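Local coordinates for protein sialidase B (Streptococcus pneumoniae TIGR4, PDB 4XJZ) that hydrolyses alpha-2,3-, alpha-2,6- and alpha-2,8-glycosidic linkages of terminal sialic acids in oligosaccharides, glycoproteins and glycolipids, at residues S9-N14 and K164-E169; T210-S215 and S291-K296; L304-P309 and N419-T424; S298-L303 and M423-N428. The protein carries 1 engineered substitution. All coordinates share one frame; numbering follows the deposited sequence.

Contact 1 of 4, residues S9-N14 and K164-E169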
loop_
_atom_site.group_PDB
_atom_site.type_symbol
_atom_site.label_atom_id
_atom_site.label_comp_id
_atom_site.label_asym_id
_atom_site.label_seq_id
_atom_site.Cartn_x
_atom_site.Cartn_y
_atom_site.Cartn_z
ATOM N N SER A 9 -5.223 14.275 31.543
ATOM C CA SER A 9 -6.129 15.348 31.149
ATOM C C SER A 9 -5.436 16.701 31.116
ATOM O O SER A 9 -5.901 17.664 31.722
ATOM C CB SER A 9 -7.372 15.390 32.045
ATOM O OG SER A 9 -7.029 15.678 33.387
ATOM N N TYR A 10 -4.313 16.763 30.410
ATOM C CA TYR A 10 -3.636 18.031 30.181
ATOM C C TYR A 10 -4.114 18.628 28.867
ATOM O O TYR A 10 -4.085 17.963 27.828
ATOM C CB TYR A 10 -2.122 17.842 30.120
ATOM C CG TYR A 10 -1.480 17.324 31.386
ATOM C CD1 TYR A 10 -1.073 15.999 31.488
ATOM C CD2 TYR A 10 -1.263 18.163 32.473
ATOM C CE1 TYR A 10 -0.473 15.522 32.634
ATOM C CE2 TYR A 10 -0.664 17.694 33.626
ATOM C CZ TYR A 10 -0.271 16.373 33.702
ATOM O OH TYR A 10 0.328 15.892 34.843
ATOM N N GLN A 11 -4.558 19.879 28.907
ATOM C CA GLN A 11 -4.925 20.579 27.684
ATOM C C GLN A 11 -3.750 21.419 27.220
ATOM O O GLN A 11 -3.236 22.243 27.971
ATOM C CB GLN A 11 -6.157 21.463 27.902
ATOM C CG GLN A 11 -7.451 20.676 28.064
ATOM C CD GLN A 11 -7.802 19.888 26.813
ATOM O OE1 GLN A 11 -7.648 20.377 25.690
ATOM N NE2 GLN A 11 -8.261 18.658 26.998
ATOM N N LEU A 12 -3.320 21.197 25.982
ATOM C CA LEU A 12 -2.238 21.980 25.401
ATOM C C LEU A 12 -2.824 23.014 24.443
ATOM O O LEU A 12 -3.213 22.689 23.321
ATOM C CB LEU A 12 -1.235 21.070 24.681
ATOM C CG LEU A 12 -0.740 19.835 25.438
ATOM C CD1 LEU A 12 0.214 19.017 24.574
ATOM C CD2 LEU A 12 -0.074 20.214 26.751
ATOM N N ASN A 13 -2.916 24.259 24.895
ATOM C CA ASN A 13 -3.444 25.334 24.071
ATOM C C ASN A 13 -2.395 26.416 23.835
ATOM O O ASN A 13 -2.551 27.537 24.315
ATOM C CB ASN A 13 -4.682 25.959 24.726
ATOM C CG ASN A 13 -5.802 24.962 24.943
ATOM O OD1 ASN A 13 -6.401 24.463 23.987
ATOM N ND2 ASN A 13 -6.113 24.685 26.206
ATOM N N ASN A 14 -1.333 26.074 23.107
ATOM C CA ASN A 14 -0.247 27.008 22.840
ATOM C C ASN A 14 0.291 27.639 24.118
ATOM O O ASN A 14 0.617 28.827 24.160
ATOM C CB ASN A 14 -0.684 28.068 21.828
ATOM C CG ASN A 14 -0.893 27.490 20.448
ATOM O OD1 ASN A 14 -0.046 26.757 19.940
ATOM N ND2 ASN A 14 -2.035 27.795 19.841
ATOM N N LYS A 164 -0.677 22.516 20.068
ATOM C CA LYS A 164 -2.120 22.483 20.268
ATOM C C LYS A 164 -2.532 21.017 20.279
ATOM O O LYS A 164 -2.253 20.291 19.326
ATOM C CB LYS A 164 -2.839 23.210 19.130
ATOM C CG LYS A 164 -4.362 23.200 19.251
ATOM C CD LYS A 164 -4.855 24.145 20.346
ATOM C CE LYS A 164 -6.307 23.848 20.727
ATOM N NZ LYS A 164 -6.857 24.861 21.685
ATOM N N GLY A 165 -3.193 20.583 21.347
ATOM C CA GLY A 165 -3.629 19.203 21.465
ATOM C C GLY A 165 -3.975 18.886 22.902
ATOM O O GLY A 165 -4.216 19.792 23.702
ATOM N N SER A 166 -4.015 17.605 23.242
ATOM C CA SER A 166 -4.246 17.227 24.627
ATOM C C SER A 166 -3.475 15.969 24.940
ATOM O O SER A 166 -3.313 15.107 24.078
ATOM C CB SER A 166 -5.738 17.032 24.901
ATOM O OG SER A 166 -6.264 15.958 24.140
ATOM N N ILE A 167 -2.968 15.876 26.163
ATOM C CA ILE A 167 -2.356 14.639 26.621
ATOM C C ILE A 167 -3.248 14.039 27.694
ATOM O O ILE A 167 -3.235 14.479 28.846
ATOM C CB ILE A 167 -0.932 14.867 27.153
ATOM C CG1 ILE A 167 -0.009 15.298 26.009
ATOM C CG2 ILE A 167 -0.403 13.604 27.831
ATOM C CD1 ILE A 167 1.361 15.755 26.474
ATOM N N ASP A 168 -4.042 13.047 27.304
ATOM C CA ASP A 168 -5.005 12.455 28.213
ATOM C C ASP A 168 -4.334 11.621 29.299
ATOM O O ASP A 168 -4.842 11.522 30.417
ATOM C CB ASP A 168 -6.012 11.612 27.432
ATOM C CG ASP A 168 -6.807 12.433 26.442
ATOM O OD1 ASP A 168 -7.166 13.581 26.779
ATOM O OD2 ASP A 168 -7.055 11.940 25.320
ATOM N N GLU A 169 -3.204 11.010 28.959
ATOM C CA GLU A 169 -2.447 10.186 29.898
ATOM C C GLU A 169 -0.969 10.238 29.545
ATOM O O GLU A 169 -0.603 10.104 28.372
ATOM C CB GLU A 169 -2.907 8.724 29.837
ATOM C CG GLU A 169 -4.353 8.467 30.245
ATOM C CD GLU A 169 -4.806 7.047 29.945
ATOM O OE1 GLU A 169 -3.990 6.111 30.101
ATOM O OE2 GLU A 169 -5.979 6.867 29.551
#

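Contact 2 of 4, residues T210-S215 and S291-K296. With DMS (dimethyl sulfoxide), chain D.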
loop_
_atom_site.group_PDB
_atom_site.type_symbol
_atom_site.label_atom_id
_atom_site.label_comp_id
_atom_site.label_asym_id
_atom_site.label_seq_id
_atom_site.Cartn_x
_atom_site.Cartn_y
_atom_site.Cartn_z
ATOM N N THR A 210 -7.047 -3.815 -2.291
ATOM C CA THR A 210 -8.322 -4.034 -2.955
ATOM C C THR A 210 -9.284 -4.617 -1.933
ATOM O O THR A 210 -8.860 -5.217 -0.944
ATOM C CB THR A 210 -8.237 -5.023 -4.128
ATOM O OG1 THR A 210 -8.160 -6.361 -3.632
ATOM C CG2 THR A 210 -7.019 -4.760 -5.019
ATOM N N LEU A 211 -10.574 -4.458 -2.202
ATOM C CA LEU A 211 -11.629 -5.094 -1.397
ATOM C C LEU A 211 -12.782 -5.502 -2.289
ATOM O O LEU A 211 -13.115 -4.804 -3.226
ATOM C CB LEU A 211 -12.177 -4.126 -0.347
ATOM C CG LEU A 211 -11.357 -3.752 0.887
ATOM C CD1 LEU A 211 -12.018 -2.616 1.636
ATOM C CD2 LEU A 211 -11.169 -4.986 1.811
ATOM N N TYR A 212 -13.442 -6.606 -1.955
ATOM C CA TYR A 212 -14.583 -7.034 -2.743
ATOM C C TYR A 212 -15.446 -7.905 -1.860
ATOM O O TYR A 212 -14.940 -8.838 -1.230
ATOM C CB TYR A 212 -14.103 -7.825 -3.958
ATOM C CG TYR A 212 -15.130 -8.073 -5.038
ATOM C CD1 TYR A 212 -15.104 -7.361 -6.223
ATOM C CD2 TYR A 212 -16.111 -9.050 -4.887
ATOM C CE1 TYR A 212 -16.031 -7.598 -7.223
ATOM C CE2 TYR A 212 -17.029 -9.286 -5.879
ATOM C CZ TYR A 212 -16.986 -8.563 -7.046
ATOM O OH TYR A 212 -17.911 -8.814 -8.048
ATOM N N THR A 213 -16.737 -7.592 -1.803
ATOM C CA THR A 213 -17.669 -8.411 -1.002
ATOM C C THR A 213 -18.260 -9.518 -1.868
ATOM O O THR A 213 -18.934 -9.247 -2.864
ATOM C CB THR A 213 -18.805 -7.549 -0.422
ATOM O OG1 THR A 213 -18.260 -6.522 0.418
ATOM C CG2 THR A 213 -19.761 -8.389 0.412
ATOM N N LEU A 214 -18.012 -10.770 -1.472
ATOM C CA LEU A 214 -18.491 -11.933 -2.218
ATOM C C LEU A 214 -19.948 -12.223 -1.851
ATOM O O LEU A 214 -20.447 -11.759 -0.817
ATOM C CB LEU A 214 -17.630 -13.160 -1.912
ATOM C CG LEU A 214 -16.119 -13.005 -2.129
ATOM C CD1 LEU A 214 -15.365 -14.287 -1.775
ATOM C CD2 LEU A 214 -15.829 -12.599 -3.573
ATOM N N SER A 215 -20.614 -12.985 -2.712
ATOM C CA SER A 215 -22.040 -13.259 -2.540
ATOM C C SER A 215 -22.338 -14.020 -1.252
ATOM O O SER A 215 -23.445 -13.912 -0.714
ATOM C CB SER A 215 -22.606 -14.018 -3.737
ATOM O OG SER A 215 -22.003 -15.287 -3.883
ATOM N N SER A 291 -6.534 -7.028 -9.155
ATOM C CA SER A 291 -7.957 -6.686 -9.229
ATOM C C SER A 291 -8.760 -7.971 -9.107
ATOM O O SER A 291 -8.339 -9.018 -9.610
ATOM C CB SER A 291 -8.286 -5.989 -10.552
ATOM O OG SER A 291 -9.581 -5.420 -10.511
ATOM N N ILE A 292 -9.909 -7.889 -8.440
ATOM C CA ILE A 292 -10.712 -9.080 -8.158
ATOM C C ILE A 292 -12.164 -8.934 -8.608
ATOM O O ILE A 292 -12.734 -7.844 -8.595
ATOM C CB ILE A 292 -10.627 -9.458 -6.663
ATOM C CG1 ILE A 292 -10.986 -8.293 -5.758
ATOM C CG2 ILE A 292 -9.223 -9.903 -6.304
ATOM C CD1 ILE A 292 -10.642 -8.587 -4.273
ATOM N N VAL A 293 -12.762 -10.049 -9.003
ATOM C CA VAL A 293 -14.198 -10.059 -9.288
ATOM C C VAL A 293 -14.734 -11.432 -8.927
ATOM O O VAL A 293 -13.967 -12.398 -8.840
ATOM C CB VAL A 293 -14.473 -9.733 -10.777
ATOM C CG1 VAL A 293 -14.187 -10.948 -11.657
ATOM C CG2 VAL A 293 -15.913 -9.246 -10.968
ATOM N N GLU A 294 -16.040 -11.519 -8.670
ATOM C CA GLU A 294 -16.670 -12.829 -8.466
ATOM C C GLU A 294 -17.578 -13.176 -9.647
ATOM O O GLU A 294 -18.342 -12.328 -10.139
ATOM C CB GLU A 294 -17.459 -12.878 -7.160
ATOM C CG GLU A 294 -17.931 -14.304 -6.814
ATOM C CD GLU A 294 -18.588 -14.399 -5.454
ATOM O OE1 GLU A 294 -19.466 -13.557 -5.174
ATOM O OE2 GLU A 294 -18.211 -15.305 -4.670
ATOM N N ASP A 295 -17.465 -14.415 -10.118
ATOM C CA ASP A 295 -18.256 -14.894 -11.256
ATOM C C ASP A 295 -19.488 -15.660 -10.797
ATOM O O ASP A 295 -19.364 -16.635 -10.067
ATOM C CB ASP A 295 -17.406 -15.813 -12.128
ATOM C CG ASP A 295 -18.174 -16.362 -13.306
ATOM O OD1 ASP A 295 -18.832 -15.573 -14.010
ATOM O OD2 ASP A 295 -18.118 -17.586 -13.524
ATOM N N LYS A 296 -20.668 -15.236 -11.240
ATOM C CA LYS A 296 -21.907 -15.906 -10.822
ATOM C C LYS A 296 -22.085 -17.281 -11.445
ATOM O O LYS A 296 -22.549 -18.216 -10.777
ATOM C CB LYS A 296 -23.127 -15.041 -11.130
ATOM C CG LYS A 296 -23.363 -13.928 -10.134
ATOM C CD LYS A 296 -24.443 -12.985 -10.627
ATOM C CE LYS A 296 -24.029 -12.342 -11.941
ATOM N NZ LYS A 296 -25.021 -11.340 -12.388
HETATM S S DMS D . -18.430 -6.043 -4.856
HETATM O O DMS D . -18.069 -5.503 -3.502
HETATM C C1 DMS D . -20.077 -6.798 -4.753
HETATM C C2 DMS D . -18.898 -4.664 -5.939
HETATM O O HOH W 1 -20.645 -10.420 -4.909
HETATM O O HOH W 2 -19.395 -16.252 -2.568
#

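Contact 3 of 4, residues L304-P309 and N419-T424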
loop_
_atom_site.group_PDB
_atom_site.type_symbol
_atom_site.label_atom_id
_atom_site.label_comp_id
_atom_site.label_asym_id
_atom_site.label_seq_id
_atom_site.Cartn_x
_atom_site.Cartn_y
_atom_site.Cartn_z
ATOM N N LEU A 304 -6.881 -10.849 -11.235
ATOM C CA LEU A 304 -5.894 -10.526 -12.255
ATOM C C LEU A 304 -4.785 -9.677 -11.644
ATOM O O LEU A 304 -5.003 -8.991 -10.648
ATOM C CB LEU A 304 -6.545 -9.770 -13.416
ATOM C CG LEU A 304 -7.176 -10.559 -14.565
ATOM C CD1 LEU A 304 -8.229 -11.524 -14.092
ATOM C CD2 LEU A 304 -7.782 -9.613 -15.600
ATOM N N ALA A 305 -3.604 -9.706 -12.254
ATOM C CA ALA A 305 -2.517 -8.799 -11.858
ATOM C C ALA A 305 -1.544 -8.626 -13.008
ATOM O O ALA A 305 -1.476 -9.475 -13.882
ATOM C CB ALA A 305 -1.785 -9.352 -10.645
ATOM N N ASP A 306 -0.760 -7.547 -13.004
ATOM C CA ASP A 306 0.350 -7.459 -13.953
ATOM C C ASP A 306 1.468 -8.429 -13.566
ATOM O O ASP A 306 1.696 -8.688 -12.369
ATOM C CB ASP A 306 0.971 -6.054 -13.992
ATOM C CG ASP A 306 -0.019 -4.956 -14.340
ATOM O OD1 ASP A 306 -1.060 -5.216 -14.973
ATOM O OD2 ASP A 306 0.280 -3.800 -13.982
ATOM N N VAL A 307 2.182 -8.938 -14.570
ATOM C CA VAL A 307 3.352 -9.794 -14.334
ATOM C C VAL A 307 4.573 -9.200 -14.999
ATOM O O VAL A 307 4.544 -8.848 -16.184
ATOM C CB VAL A 307 3.171 -11.199 -14.923
ATOM C CG1 VAL A 307 4.159 -12.169 -14.287
ATOM C CG2 VAL A 307 1.773 -11.665 -14.702
ATOM N N MET A 308 5.649 -9.116 -14.224
ATOM C CA MET A 308 6.918 -8.573 -14.698
ATOM C C MET A 308 8.003 -9.641 -14.629
ATOM O O MET A 308 8.251 -10.217 -13.568
ATOM C CB MET A 308 7.323 -7.409 -13.808
ATOM C CG MET A 308 6.330 -6.264 -13.784
ATOM S SD MET A 308 6.320 -5.386 -15.357
ATOM C CE MET A 308 5.097 -4.117 -15.013
ATOM N N PRO A 309 8.667 -9.914 -15.762
ATOM C CA PRO A 309 9.798 -10.848 -15.741
ATOM C C PRO A 309 10.965 -10.234 -14.965
ATOM O O PRO A 309 10.918 -9.040 -14.616
ATOM C CB PRO A 309 10.180 -10.993 -17.222
ATOM C CG PRO A 309 9.028 -10.413 -17.999
ATOM C CD PRO A 309 8.384 -9.402 -17.112
ATOM N N ASN A 419 5.787 -6.276 -19.997
ATOM C CA ASN A 419 4.738 -6.532 -19.009
ATOM C C ASN A 419 3.646 -7.408 -19.582
ATOM O O ASN A 419 3.334 -7.308 -20.771
ATOM C CB ASN A 419 4.129 -5.223 -18.503
ATOM C CG ASN A 419 3.592 -4.362 -19.627
ATOM O OD1 ASN A 419 4.355 -3.851 -20.453
ATOM N ND2 ASN A 419 2.278 -4.197 -19.673
ATOM N N TYR A 420 3.060 -8.249 -18.723
ATOM C CA TYR A 420 1.959 -9.139 -19.096
ATOM C C TYR A 420 0.815 -8.960 -18.106
ATOM O O TYR A 420 0.972 -8.311 -17.079
ATOM C CB TYR A 420 2.415 -10.600 -19.051
ATOM C CG TYR A 420 3.615 -10.889 -19.928
ATOM C CD1 TYR A 420 3.460 -11.438 -21.198
ATOM C CD2 TYR A 420 4.907 -10.630 -19.475
ATOM C CE1 TYR A 420 4.561 -11.699 -22.004
ATOM C CE2 TYR A 420 6.012 -10.881 -20.275
ATOM C CZ TYR A 420 5.829 -11.417 -21.533
ATOM O OH TYR A 420 6.925 -11.676 -22.333
ATOM N N ILE A 421 -0.345 -9.529 -18.413
ATOM C CA ILE A 421 -1.404 -9.629 -17.407
ATOM C C ILE A 421 -1.658 -11.109 -17.184
ATOM O O ILE A 421 -1.695 -11.880 -18.139
ATOM C CB ILE A 421 -2.715 -8.936 -17.837
ATOM C CG1 ILE A 421 -2.524 -7.427 -17.972
ATOM C CG2 ILE A 421 -3.813 -9.157 -16.793
ATOM C CD1 ILE A 421 -3.763 -6.698 -18.492
ATOM N N ALA A 422 -1.798 -11.500 -15.920
ATOM C CA ALA A 422 -2.129 -12.881 -15.576
ATOM C C ALA A 422 -3.450 -12.950 -14.830
ATOM O O ALA A 422 -3.895 -11.976 -14.211
ATOM C CB ALA A 422 -1.049 -13.486 -14.736
ATOM N N MET A 423 -4.045 -14.137 -14.864
ATOM C CA MET A 423 -5.290 -14.421 -14.154
ATOM C C MET A 423 -5.128 -15.666 -13.300
ATOM O O MET A 423 -4.486 -16.622 -13.722
ATOM C CB MET A 423 -6.402 -14.643 -15.184
ATOM C CG MET A 423 -7.667 -15.264 -14.655
ATOM S SD MET A 423 -8.752 -15.547 -16.073
ATOM C CE MET A 423 -9.646 -16.988 -15.504
ATOM N N THR A 424 -5.706 -15.650 -12.100
ATOM C CA THR A 424 -5.852 -16.879 -11.325
ATOM C C THR A 424 -7.279 -16.953 -10.823
ATOM O O THR A 424 -8.021 -15.965 -10.870
ATOM C CB THR A 424 -4.856 -16.972 -10.143
ATOM O OG1 THR A 424 -5.083 -18.198 -9.431
ATOM C CG2 THR A 424 -5.014 -15.811 -9.186
#

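Contact 4 of 4, residues S298-L303 and M423-N428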
loop_
_atom_site.group_PDB
_atom_site.type_symbol
_atom_site.label_atom_id
_atom_site.label_comp_id
_atom_site.label_asym_id
_atom_site.label_seq_id
_atom_site.Cartn_x
_atom_site.Cartn_y
_atom_site.Cartn_z
ATOM N N SER A 298 -19.845 -19.699 -12.581
ATOM C CA SER A 298 -19.019 -20.764 -12.022
ATOM C C SER A 298 -18.939 -20.691 -10.505
ATOM O O SER A 298 -18.618 -21.687 -9.846
ATOM C CB SER A 298 -17.607 -20.679 -12.589
ATOM O OG SER A 298 -16.973 -19.495 -12.139
ATOM N N GLY A 299 -19.228 -19.514 -9.952
ATOM C CA GLY A 299 -19.060 -19.273 -8.527
ATOM C C GLY A 299 -17.624 -18.979 -8.125
ATOM O O GLY A 299 -17.353 -18.756 -6.947
ATOM N N LYS A 300 -16.710 -19.002 -9.096
ATOM C CA LYS A 300 -15.291 -18.772 -8.828
ATOM C C LYS A 300 -15.000 -17.302 -8.548
ATOM O O LYS A 300 -15.689 -16.399 -9.039
ATOM C CB LYS A 300 -14.436 -19.191 -10.030
ATOM C CG LYS A 300 -14.417 -20.690 -10.350
ATOM C CD LYS A 300 -13.455 -20.948 -11.513
ATOM C CE LYS A 300 -13.356 -22.426 -11.853
ATOM N NZ LYS A 300 -12.913 -23.232 -10.681
ATOM N N THR A 301 -13.957 -17.074 -7.764
ATOM C CA THR A 301 -13.396 -15.735 -7.604
ATOM C C THR A 301 -12.246 -15.647 -8.609
ATOM O O THR A 301 -11.480 -16.605 -8.784
ATOM C CB THR A 301 -12.918 -15.485 -6.157
ATOM O OG1 THR A 301 -14.019 -15.671 -5.250
ATOM C CG2 THR A 301 -12.381 -14.077 -5.990
ATOM N N ILE A 302 -12.157 -14.514 -9.296
ATOM C CA ILE A 302 -11.138 -14.306 -10.322
ATOM C C ILE A 302 -10.245 -13.136 -9.921
ATOM O O ILE A 302 -10.732 -12.071 -9.543
ATOM C CB ILE A 302 -11.789 -14.052 -11.690
ATOM C CG1 ILE A 302 -12.562 -15.303 -12.131
ATOM C CG2 ILE A 302 -10.749 -13.701 -12.730
ATOM C CD1 ILE A 302 -13.491 -15.065 -13.303
ATOM N N LEU A 303 -8.935 -13.354 -9.964
ATOM C CA LEU A 303 -7.984 -12.303 -9.634
ATOM C C LEU A 303 -7.033 -12.099 -10.800
ATOM O O LEU A 303 -6.431 -13.054 -11.291
ATOM C CB LEU A 303 -7.205 -12.669 -8.361
ATOM C CG LEU A 303 -6.226 -11.606 -7.829
ATOM C CD1 LEU A 303 -6.175 -11.722 -6.313
ATOM C CD2 LEU A 303 -4.836 -11.783 -8.413
ATOM N N MET A 423 -4.045 -14.137 -14.864
ATOM C CA MET A 423 -5.290 -14.421 -14.154
ATOM C C MET A 423 -5.128 -15.666 -13.300
ATOM O O MET A 423 -4.486 -16.622 -13.722
ATOM C CB MET A 423 -6.402 -14.643 -15.184
ATOM C CG MET A 423 -7.667 -15.264 -14.655
ATOM S SD MET A 423 -8.752 -15.547 -16.073
ATOM C CE MET A 423 -9.646 -16.988 -15.504
ATOM N N THR A 424 -5.706 -15.650 -12.100
ATOM C CA THR A 424 -5.852 -16.879 -11.325
ATOM C C THR A 424 -7.279 -16.953 -10.823
ATOM O O THR A 424 -8.021 -15.965 -10.870
ATOM C CB THR A 424 -4.856 -16.972 -10.143
ATOM O OG1 THR A 424 -5.083 -18.198 -9.431
ATOM C CG2 THR A 424 -5.014 -15.811 -9.186
ATOM N N THR A 425 -7.692 -18.141 -10.386
ATOM C CA THR A 425 -9.041 -18.308 -9.859
ATOM C C THR A 425 -9.012 -19.049 -8.532
ATOM O O THR A 425 -8.056 -19.761 -8.218
ATOM C CB THR A 425 -9.955 -19.064 -10.842
ATOM O OG1 THR A 425 -9.509 -20.416 -10.956
ATOM C CG2 THR A 425 -9.924 -18.414 -12.215
ATOM N N SER A 426 -10.065 -18.865 -7.747
ATOM C CA SER A 426 -10.238 -19.614 -6.518
ATOM C C SER A 426 -11.621 -20.233 -6.531
ATOM O O SER A 426 -12.609 -19.561 -6.847
ATOM C CB SER A 426 -10.117 -18.701 -5.302
ATOM O OG SER A 426 -10.380 -19.444 -4.118
ATOM N N GLN A 427 -11.696 -21.507 -6.155
ATOM C CA GLN A 427 -12.982 -22.197 -6.092
ATOM C C GLN A 427 -13.488 -22.325 -4.658
ATOM O O GLN A 427 -14.516 -22.963 -4.394
ATOM C CB GLN A 427 -12.852 -23.582 -6.715
ATOM C CG GLN A 427 -11.938 -24.507 -5.948
ATOM C CD GLN A 427 -11.833 -25.869 -6.598
ATOM O OE1 GLN A 427 -11.650 -25.978 -7.814
ATOM N NE2 GLN A 427 -11.960 -26.921 -5.793
ATOM N N ASN A 428 -12.754 -21.734 -3.723
ATOM C CA ASN A 428 -13.108 -21.790 -2.317
ATOM C C ASN A 428 -13.051 -20.401 -1.684
ATOM O O ASN A 428 -12.689 -20.243 -0.515
ATOM C CB ASN A 428 -12.208 -22.778 -1.579
ATOM C CG ASN A 428 -10.758 -22.543 -1.863
ATOM O OD1 ASN A 428 -10.375 -21.429 -2.210
ATOM N ND2 ASN A 428 -9.934 -23.571 -1.718
HETATM O O HOH W 3 -14.551 -19.310 -5.030
HETATM O O HOH W 4 -10.447 -22.122 -9.406
#

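Contact 1 of 4, residues S9-N14 and K164-E169
Leu12 CD1 leans across to Ile167, reaching its CD1 at 3.9 Å, while the CB of Tyr10 lies beside that of Ile167 at 4.4 Å. With CG swung to the N side of its own residue (chi1 -63°), the Tyr10 ring turns its edge to Ile167 O, which sits near the ring plane 3.7 Å from CD1. On the other face Gln11 bends at its second torsion (chi2 -63°), laying its amide over Ser166 so that NE2 comes 3.7 Å from Ser166 CB. Between the two faces the strands pair in antiparallel fashion: Tyr10 N to Ile167 O, Ile167 N to Tyr10 O, Leu12 N to Gly165 O at 2.8 Å, and Gly165 N to Leu12 O. Where Ser9 and Tyr10 both face Ile167, a G1 beta bulge forms, and Ser9 N bonds instead to Asp168 O at 3.0 Å. The pair belongs to the N-terminal domain, whose two antiparallel sheets fit a concanavalin-like beta sandwich, and it joins an early strand to one about 150 residues later. Tyr10, Leu12 and Ile167 point to the inside of the sandwich, where Ile17 and Leu150 of the opposing sheet meet them and Met36 and Phe38 of strand 32-39 flank Ile167. Near Asn13, whose OD1 comes implausibly close to Lys164 NZ, the details are doubtful, Asn13 having two conformers. Farther out, Gln47 OE1 holds Lys164 N, Asn44 ND2 donates to Asn14 OD1, and Asp168 with Glu169 makes a classic bulge against Lys37.

Contact 2 of 4, residues T210-S215 and S291-K296
Glu294 OE1 gathers several polar groups: Ser215 N donates at 2.8 Å to its syn lone pair (160° at the hydrogen), and more weakly so does a water that also donates to Thr213 O. Ser215 OG stands 3.3 Å from Glu294 OE1, a weak and unsettled partner. A second water links Glu294 OE2, at 2.6 Å, to Ser215 OG. The glutamate gets there by an extended chain, CG opposite its backbone N (chi1 -171°), which crosses the Leu214 side chain at about a right angle. The backbone of the same residue reaches Tyr212: Glu294 N points almost straight at Tyr212 OH, a weak bond of 3.3 Å. Val293 CA covers one face of the Tyr212 ring in a CH-pi contact, 4.1 Å from the centroid, and a dimethyl sulfoxide, probably from the crystallisation liquor, sits with its sulfur over the centre of the other face. Its oxygen accepts from Thr213 N at 3.0 Å, which helps hold it there. Tyr212 CB packs on Ile292 CD1 at 3.6 Å, and the same methyl touches Thr210 OG1, itself bonded to Ser222 OG. The segments run almost parallel without shared backbone bonds, and belong to neighbouring blades of the sialidase propeller. Strand 212-213 pairs with strand 219-226, whereas strand 286-294 is flanked by 301-308 and 451-459, and Gln456 and Ala459 of the latter also pack against Tyr212.

Contact 3 of 4, residues L304-P309 and N419-T424
Asn419 opens the segment by setting its CB against the sulfur and methyl of Met308, with Met308 CE 3.8 Å away; the two side chains lie side by side and point the same way. Asn419's amide is engaged elsewhere, with Asn448 ND2 and Gly449 O. From Tyr420 onward the chain is a strand of a propeller blade, strongly twisted against 304-308 (135° between their directions), with 437-438 on its other side. A large insertion carrying its own sheet separates strands 301-308 and 420-426 in sequence. The Met308 and Asp306 side chains lie about 8 Å from those of Asp232, the probable proton acceptor, and Glu503, a predicted active-site residue, respectively. Tyr420 exchanges backbone bonds with Val307, Tyr420 N to Val307 O at 3.0 Å and Val307 N to Tyr420 O. The Tyr420 ring offers its edge to Pro309, CE2 lying 3.8 Å from Pro309 CG; elsewhere it meets Phe407 edge-to-face, and its hydroxyl bonds Thr416 O. Ile421, on the face with Leu304 and Asp306, passes CG1 within 4.0 Å of Asp306 OD1, a carboxylate oxygen that accepts from Leu452 N and so has its polar need met in a buried place. Ala422 returns to the Val307 face, and Ala422 N meets Ala305 O at 2.9 Å. Its methyl CB presses on Val307 CG2 at 3.4 Å, tighter than ordinary carbon contact. Val307 CG2 is aimed there by chi1 -162°, which leaves CG1 opposite the backbone N. At Met423, CB and CG both rest 3.8 Å from Leu304 CD1.

Contact 4 of 4, residues S298-L303 and M423-N428
Ile302 runs alongside Thr425 with both side chains pointing the same way, its CG1 4.1 Å from Thr425 CG2, while the other branch, CG2, crosses to Met423 CG at 4.0 Å. Next along this face, the Lys300 chain lies over Thr425, CD 4.0 Å from Thr425 OG1. A bend at its last torsion (chi4 -58°) turns the ammonium so that NZ comes beside Gln427 CB and donates to a water at 3.0 Å, which in turn bonds Thr425 OG1. The opposite face carries Thr301, Leu303, Thr424 and Ser426. Here Leu303 CB packs on Thr424 CG2 at 3.9 Å, and Leu303 continues toward Ile239 and Thr241 of the preceding blade. Four backbone bonds join the strands, two at Thr301 with Ser426 and two at Leu303 with Thr424; Thr424 N to Leu303 O is 2.8 Å. From Thr424 on, the second segment lies in BNR repeat 2, whose Asp-box-like turn joins the third strand of the blade to the fourth. Within it Ser426 OG bonds Ser432 O and Gly430 N, and weakly receives Asn428 N, while Asn428 ND2 bonds Ser432 OG. At the far end of the first segment, Ser298 OG accepts from Lys300 N in an ST turn and also bonds Asp295 OD2. Polar groups thus divide by place: the hydroxyls of Thr424 and Ser426 find backbone partners inside the repeat, Thr424 with Glu434 O, whereas Lys300 NZ and Thr425 OG1, at the more exposed side, are bridged by a water.

Contact 1 stands apart, about 50 Å between centres from contacts 3 and 4, in the N-terminal sandwich domain; it is partly buried, with polar side chains along its outer face. The other three cluster in the propeller. Contacts 3 and 4 are consecutive parts of one antiparallel pair, strands 301-308 and 420-426, and share Met423 and Thr424: contact 3 is wholly buried and largely apolar, while contact 4 fades into turns and water. Contact 2, buried as well but with Ser215 at its exposed end, differs in kind, joining blades through side chains and a carboxylate instead of paired backbones. Its strand 286-294 is the neighbour of 301-308, so Ser291 lies against Leu304 and Val293 against Ile302.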